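PDB 2FDO: hypothetical protein AF2331 from Archaeoglobus fulgidus, which is of unknown function but forms an unusual interdigitated dimer with a new type of alpha + beta fold. Local coordinates for residues Val27-Lys39 against Tyr50-Phe62. Residues are numbered along the deposited sequence; the frame is centred on the assembly and turned at random.
Sequences VVVSSDVTDFCKK and YCFAEFAFPADIF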
loop_
_atom_site.group_PDB
_atom_site.type_symbol
_atom_site.label_atom_id
_atom_site.label_comp_id
_atom_site.label_asym_id
_atom_site.label_seq_id
_atom_site.Cartn_x
_atom_site.Cartn_y
_atom_site.Cartn_z
ATOM N N VAL A 27 -4.784 4.207 -10.663
ATOM C CA VAL A 27 -4.119 3.693 -9.485
ATOM C C VAL A 27 -2.578 3.757 -9.690
ATOM O O VAL A 27 -2.032 3.144 -10.614
ATOM C CB VAL A 27 -4.547 2.248 -9.144
ATOM C CG1 VAL A 27 -4.110 1.918 -7.749
ATOM C CG2 VAL A 27 -6.024 2.070 -9.275
ATOM N N VAL A 28 -1.898 4.537 -8.857
ATOM C CA VAL A 28 -0.466 4.516 -8.772
ATOM C C VAL A 28 -0.099 3.404 -7.778
ATOM O O VAL A 28 -0.634 3.347 -6.645
ATOM C CB VAL A 28 0.035 5.830 -8.239
ATOM C CG1 VAL A 28 1.536 5.749 -7.888
ATOM C CG2 VAL A 28 -0.290 6.976 -9.222
ATOM N N VAL A 29 0.763 2.496 -8.243
ATOM C CA VAL A 29 1.148 1.303 -7.506
ATOM C C VAL A 29 2.643 1.412 -7.257
ATOM O O VAL A 29 3.387 1.675 -8.174
ATOM C CB VAL A 29 0.862 0.031 -8.291
ATOM C CG1 VAL A 29 1.367 -1.202 -7.512
ATOM C CG2 VAL A 29 -0.643 -0.093 -8.584
ATOM N N SER A 30 3.089 1.211 -6.025
ATOM C CA SER A 30 4.503 1.186 -5.784
ATOM C C SER A 30 4.831 -0.108 -5.057
ATOM O O SER A 30 4.217 -0.452 -4.062
ATOM C CB SER A 30 4.888 2.351 -4.909
ATOM O OG SER A 30 6.127 2.077 -4.220
ATOM N N SER A 31 5.823 -0.824 -5.540
ATOM C CA SER A 31 6.365 -1.926 -4.774
ATOM C C SER A 31 7.734 -1.520 -4.209
ATOM O O SER A 31 8.487 -2.365 -3.793
ATOM C CB SER A 31 6.452 -3.156 -5.655
ATOM O OG SER A 31 7.277 -2.889 -6.793
ATOM N N ASP A 32 8.035 -0.222 -4.148
ATOM C CA ASP A 32 9.362 0.275 -3.725
ATOM C C ASP A 32 9.400 0.433 -2.198
ATOM O O ASP A 32 9.206 1.535 -1.655
ATOM C CB ASP A 32 9.660 1.599 -4.459
ATOM C CG ASP A 32 11.109 2.002 -4.416
ATOM O OD1 ASP A 32 11.964 1.231 -3.919
ATOM O OD2 ASP A 32 11.447 3.104 -4.931
ATOM N N VAL A 33 9.614 -0.665 -1.490
ATOM C CA VAL A 33 9.623 -0.614 -0.037
ATOM C C VAL A 33 10.943 -0.051 0.443
ATOM O O VAL A 33 11.974 -0.672 0.224
ATOM C CB VAL A 33 9.448 -1.974 0.588
ATOM C CG1 VAL A 33 9.485 -1.867 2.135
ATOM C CG2 VAL A 33 8.148 -2.577 0.137
ATOM N N THR A 34 10.939 1.115 1.071
ATOM C CA THR A 34 12.192 1.723 1.480
ATOM C C THR A 34 12.573 1.401 2.923
ATOM O O THR A 34 13.665 1.719 3.347
ATOM C CB THR A 34 12.160 3.271 1.286
ATOM O OG1 THR A 34 11.032 3.820 1.988
ATOM C CG2 THR A 34 12.055 3.611 -0.178
ATOM N N ASP A 35 11.654 0.808 3.689
ATOM C CA ASP A 35 11.923 0.399 5.060
ATOM C C ASP A 35 10.803 -0.460 5.509
ATOM O O ASP A 35 9.696 -0.325 5.022
ATOM C CB ASP A 35 11.991 1.577 6.002
ATOM C CG ASP A 35 12.866 1.283 7.240
ATOM O OD1 ASP A 35 13.157 0.074 7.581
ATOM O OD2 ASP A 35 13.332 2.293 7.849
ATOM N N PHE A 36 11.089 -1.358 6.434
ATOM C CA PHE A 36 10.101 -2.236 7.013
ATOM C C PHE A 36 10.616 -2.703 8.367
ATOM O O PHE A 36 11.761 -3.073 8.480
ATOM C CB PHE A 36 9.888 -3.432 6.118
ATOM C CG PHE A 36 8.968 -4.459 6.710
ATOM C CD1 PHE A 36 7.618 -4.466 6.384
ATOM C CD2 PHE A 36 9.451 -5.400 7.620
ATOM C CE1 PHE A 36 6.768 -5.385 6.953
ATOM C CE2 PHE A 36 8.625 -6.314 8.195
ATOM C CZ PHE A 36 7.269 -6.312 7.866
ATOM N N CYS A 37 9.763 -2.702 9.387
ATOM C CA CYS A 37 10.147 -3.091 10.738
ATOM C C CYS A 37 8.892 -3.257 11.574
ATOM O O CYS A 37 7.800 -2.983 11.101
ATOM C CB CYS A 37 10.991 -2.003 11.392
ATOM S SG CYS A 37 10.001 -0.516 11.637
ATOM N N LYS A 38 9.081 -3.661 12.830
ATOM C CA LYS A 38 8.010 -3.852 13.804
ATOM C C LYS A 38 8.290 -2.973 14.988
ATOM O O LYS A 38 9.430 -2.739 15.332
ATOM C CB LYS A 38 7.952 -5.298 14.317
ATOM C CG LYS A 38 7.653 -6.295 13.254
ATOM C CD LYS A 38 6.743 -7.357 13.762
ATOM C CE LYS A 38 7.515 -8.545 14.244
ATOM N NZ LYS A 38 6.614 -9.738 14.147
ATOM N N LYS A 39 7.236 -2.460 15.607
ATOM C CA LYS A 39 7.395 -1.645 16.807
ATOM C C LYS A 39 6.272 -2.003 17.727
ATOM O O LYS A 39 5.198 -2.465 17.267
ATOM C CB LYS A 39 7.263 -0.159 16.495
ATOM C CG LYS A 39 8.219 0.365 15.484
ATOM C CD LYS A 39 7.952 1.820 15.296
ATOM C CE LYS A 39 8.452 2.305 14.000
ATOM N NZ LYS A 39 8.025 3.728 13.939
ATOM N N TYR A 50 3.082 -3.802 15.799
ATOM C CA TYR A 50 2.663 -3.431 14.473
ATOM C C TYR A 50 3.834 -3.554 13.512
ATOM O O TYR A 50 4.998 -3.397 13.911
ATOM C CB TYR A 50 2.031 -2.027 14.465
ATOM C CG TYR A 50 0.742 -1.979 15.252
ATOM C CD1 TYR A 50 0.755 -1.675 16.614
ATOM C CD2 TYR A 50 -0.496 -2.284 14.650
ATOM C CE1 TYR A 50 -0.412 -1.645 17.359
ATOM C CE2 TYR A 50 -1.680 -2.279 15.382
ATOM C CZ TYR A 50 -1.631 -1.962 16.737
ATOM O OH TYR A 50 -2.782 -1.922 17.503
ATOM N N CYS A 51 3.532 -3.881 12.253
ATOM C CA CYS A 51 4.529 -3.811 11.207
ATOM C C CYS A 51 4.373 -2.498 10.504
ATOM O O CYS A 51 3.262 -2.001 10.332
ATOM C CB CYS A 51 4.351 -4.887 10.157
ATOM S SG CYS A 51 4.012 -6.549 10.740
ATOM N N PHE A 52 5.505 -1.967 10.064
ATOM C CA PHE A 52 5.546 -0.683 9.433
ATOM C C PHE A 52 6.215 -0.880 8.103
ATOM O O PHE A 52 7.327 -1.402 8.011
ATOM C CB PHE A 52 6.308 0.282 10.342
ATOM C CG PHE A 52 5.573 0.583 11.643
ATOM C CD1 PHE A 52 5.600 -0.326 12.726
ATOM C CD2 PHE A 52 4.814 1.757 11.780
ATOM C CE1 PHE A 52 4.895 -0.045 13.931
ATOM C CE2 PHE A 52 4.081 2.030 13.000
ATOM C CZ PHE A 52 4.152 1.110 14.073
ATOM N N ALA A 53 5.517 -0.500 7.049
ATOM C CA ALA A 53 6.062 -0.695 5.717
ATOM C C ALA A 53 5.964 0.653 5.014
ATOM O O ALA A 53 4.899 1.285 5.007
ATOM C CB ALA A 53 5.299 -1.728 4.989
ATOM N N GLU A 54 7.091 1.091 4.475
ATOM C CA GLU A 54 7.205 2.395 3.909
ATOM C C GLU A 54 7.493 2.223 2.428
ATOM O O GLU A 54 8.352 1.411 2.059
ATOM C CB GLU A 54 8.376 3.170 4.569
ATOM C CG GLU A 54 8.588 4.550 3.923
ATOM C CD GLU A 54 9.791 5.284 4.497
ATOM O OE1 GLU A 54 10.968 4.851 4.265
ATOM O OE2 GLU A 54 9.535 6.310 5.194
ATOM N N PHE A 55 6.832 3.025 1.608
ATOM C CA PHE A 55 6.921 2.913 0.175
ATOM C C PHE A 55 7.213 4.264 -0.339
ATOM O O PHE A 55 6.732 5.256 0.241
ATOM C CB PHE A 55 5.584 2.441 -0.492
ATOM C CG PHE A 55 5.075 1.122 0.021
ATOM C CD1 PHE A 55 4.337 1.062 1.185
ATOM C CD2 PHE A 55 5.343 -0.055 -0.658
ATOM C CE1 PHE A 55 3.852 -0.167 1.661
ATOM C CE2 PHE A 55 4.865 -1.267 -0.187
ATOM C CZ PHE A 55 4.094 -1.316 0.956
ATOM N N ALA A 56 7.976 4.263 -1.437
ATOM C CA ALA A 56 8.417 5.425 -2.181
ATOM C C ALA A 56 7.710 5.468 -3.512
ATOM O O ALA A 56 7.422 4.430 -4.130
ATOM C CB ALA A 56 9.892 5.330 -2.453
ATOM N N PHE A 57 7.476 6.661 -4.008
ATOM C CA PHE A 57 7.015 6.758 -5.381
ATOM C C PHE A 57 7.209 8.199 -5.944
ATOM O O PHE A 57 7.123 9.203 -5.207
ATOM C CB PHE A 57 5.593 6.167 -5.550
ATOM C CG PHE A 57 4.590 6.758 -4.628
ATOM C CD1 PHE A 57 3.887 7.901 -5.004
ATOM C CD2 PHE A 57 4.369 6.181 -3.369
ATOM C CE1 PHE A 57 2.974 8.492 -4.135
ATOM C CE2 PHE A 57 3.461 6.737 -2.484
ATOM C CZ PHE A 57 2.764 7.915 -2.863
ATOM N N PRO A 58 7.560 8.290 -7.234
ATOM C CA PRO A 58 8.008 9.613 -7.690
ATOM C C PRO A 58 6.871 10.618 -7.610
ATOM O O PRO A 58 5.715 10.265 -7.824
ATOM C CB PRO A 58 8.463 9.369 -9.123
ATOM C CG PRO A 58 7.869 8.113 -9.534
ATOM C CD PRO A 58 7.615 7.272 -8.301
ATOM N N ALA A 59 7.202 11.841 -7.238
ATOM C CA ALA A 59 6.227 12.916 -7.142
ATOM C C ALA A 59 5.874 13.514 -8.495
ATOM O O ALA A 59 4.849 14.141 -8.612
ATOM C CB ALA A 59 6.740 14.032 -6.212
ATOM N N ASP A 60 6.746 13.331 -9.492
ATOM C CA ASP A 60 6.676 13.991 -10.834
ATOM C C ASP A 60 5.437 13.555 -11.645
ATOM O O ASP A 60 5.159 14.119 -12.724
ATOM C CB ASP A 60 7.916 13.649 -11.660
ATOM C CG ASP A 60 7.957 12.149 -12.036
ATOM N N ILE A 61 4.723 12.534 -11.147
ATOM C CA ILE A 61 3.529 12.029 -11.823
ATOM C C ILE A 61 2.290 12.786 -11.364
ATOM O O ILE A 61 1.260 12.766 -12.025
ATOM C CB ILE A 61 3.386 10.504 -11.716
ATOM C CG1 ILE A 61 3.119 10.027 -10.293
ATOM C CG2 ILE A 61 4.625 9.817 -12.279
ATOM C CD1 ILE A 61 3.445 8.564 -10.095
ATOM N N PHE A 62 2.432 13.497 -10.254
ATOM C CA PHE A 62 1.377 14.351 -9.771
ATOM C C PHE A 62 1.566 15.781 -10.197
ATOM O O PHE A 62 2.634 16.317 -10.058
ATOM C CB PHE A 62 1.368 14.330 -8.254
ATOM C CG PHE A 62 1.114 13.001 -7.698
ATOM C CD1 PHE A 62 2.158 12.270 -7.120
ATOM C CD2 PHE A 62 -0.161 12.447 -7.769
ATOM C CE1 PHE A 62 1.927 10.990 -6.593
ATOM C CE2 PHE A 62 -0.407 11.179 -7.246
ATOM C CZ PHE A 62 0.632 10.440 -6.667
#
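S30 OG is gripped from two directions: it donates to A56 O at 2.7 Å and accepts from D32 N at 3.0 Å. The second bond closes an ST turn, and chi1 of 157°, with OG roughly opposite the backbone N, swings the hydroxyl to where both partners can be met. Trading this serine for an alanine would probably leave D32 N and A56 O each without that mate and the turn less firmly tied to the neighbouring strand. Just beyond, D32 O accepts from A56 N, while D32 OD2 is hydrogen-bonded to H2 of the second subunit. Next comes T34, whose OG1 donates to E54 OE1 on the anti side of the carboxylate, 31° out of its plane; T34 CG2 meanwhile lies 3.6 Å from A56 CB. The two long strands here, 25-41 and 48-58, form a twisted antiparallel beta hairpin, and the register slips by one residue between V33 and D35, a beta bulge. Residues 27-30 and 50-58 also pair antiparallel with the second subunit, so the sheet runs on through the interface of the interdigitated dimer. From D35 to K39 the ladder is regular, with F52 N bonded to C37 O at 2.7 Å. On the face of C37 and F52, K39 runs its extended chain across the F52 ring: CE sits over the centre, 4.0 Å from the centroid, and NZ follows at 4.4 Å as a cation-pi contact. On the other face F36 sets its ring edge against A53 CB, with C51 CB approaching obliquely. On the N-terminal side of the S30-D32 turn, 27-30 diverges from 50-58, and V28 CG1 meets I61 CD1, beyond the end of that strand, tip to tip at 4.1 Å.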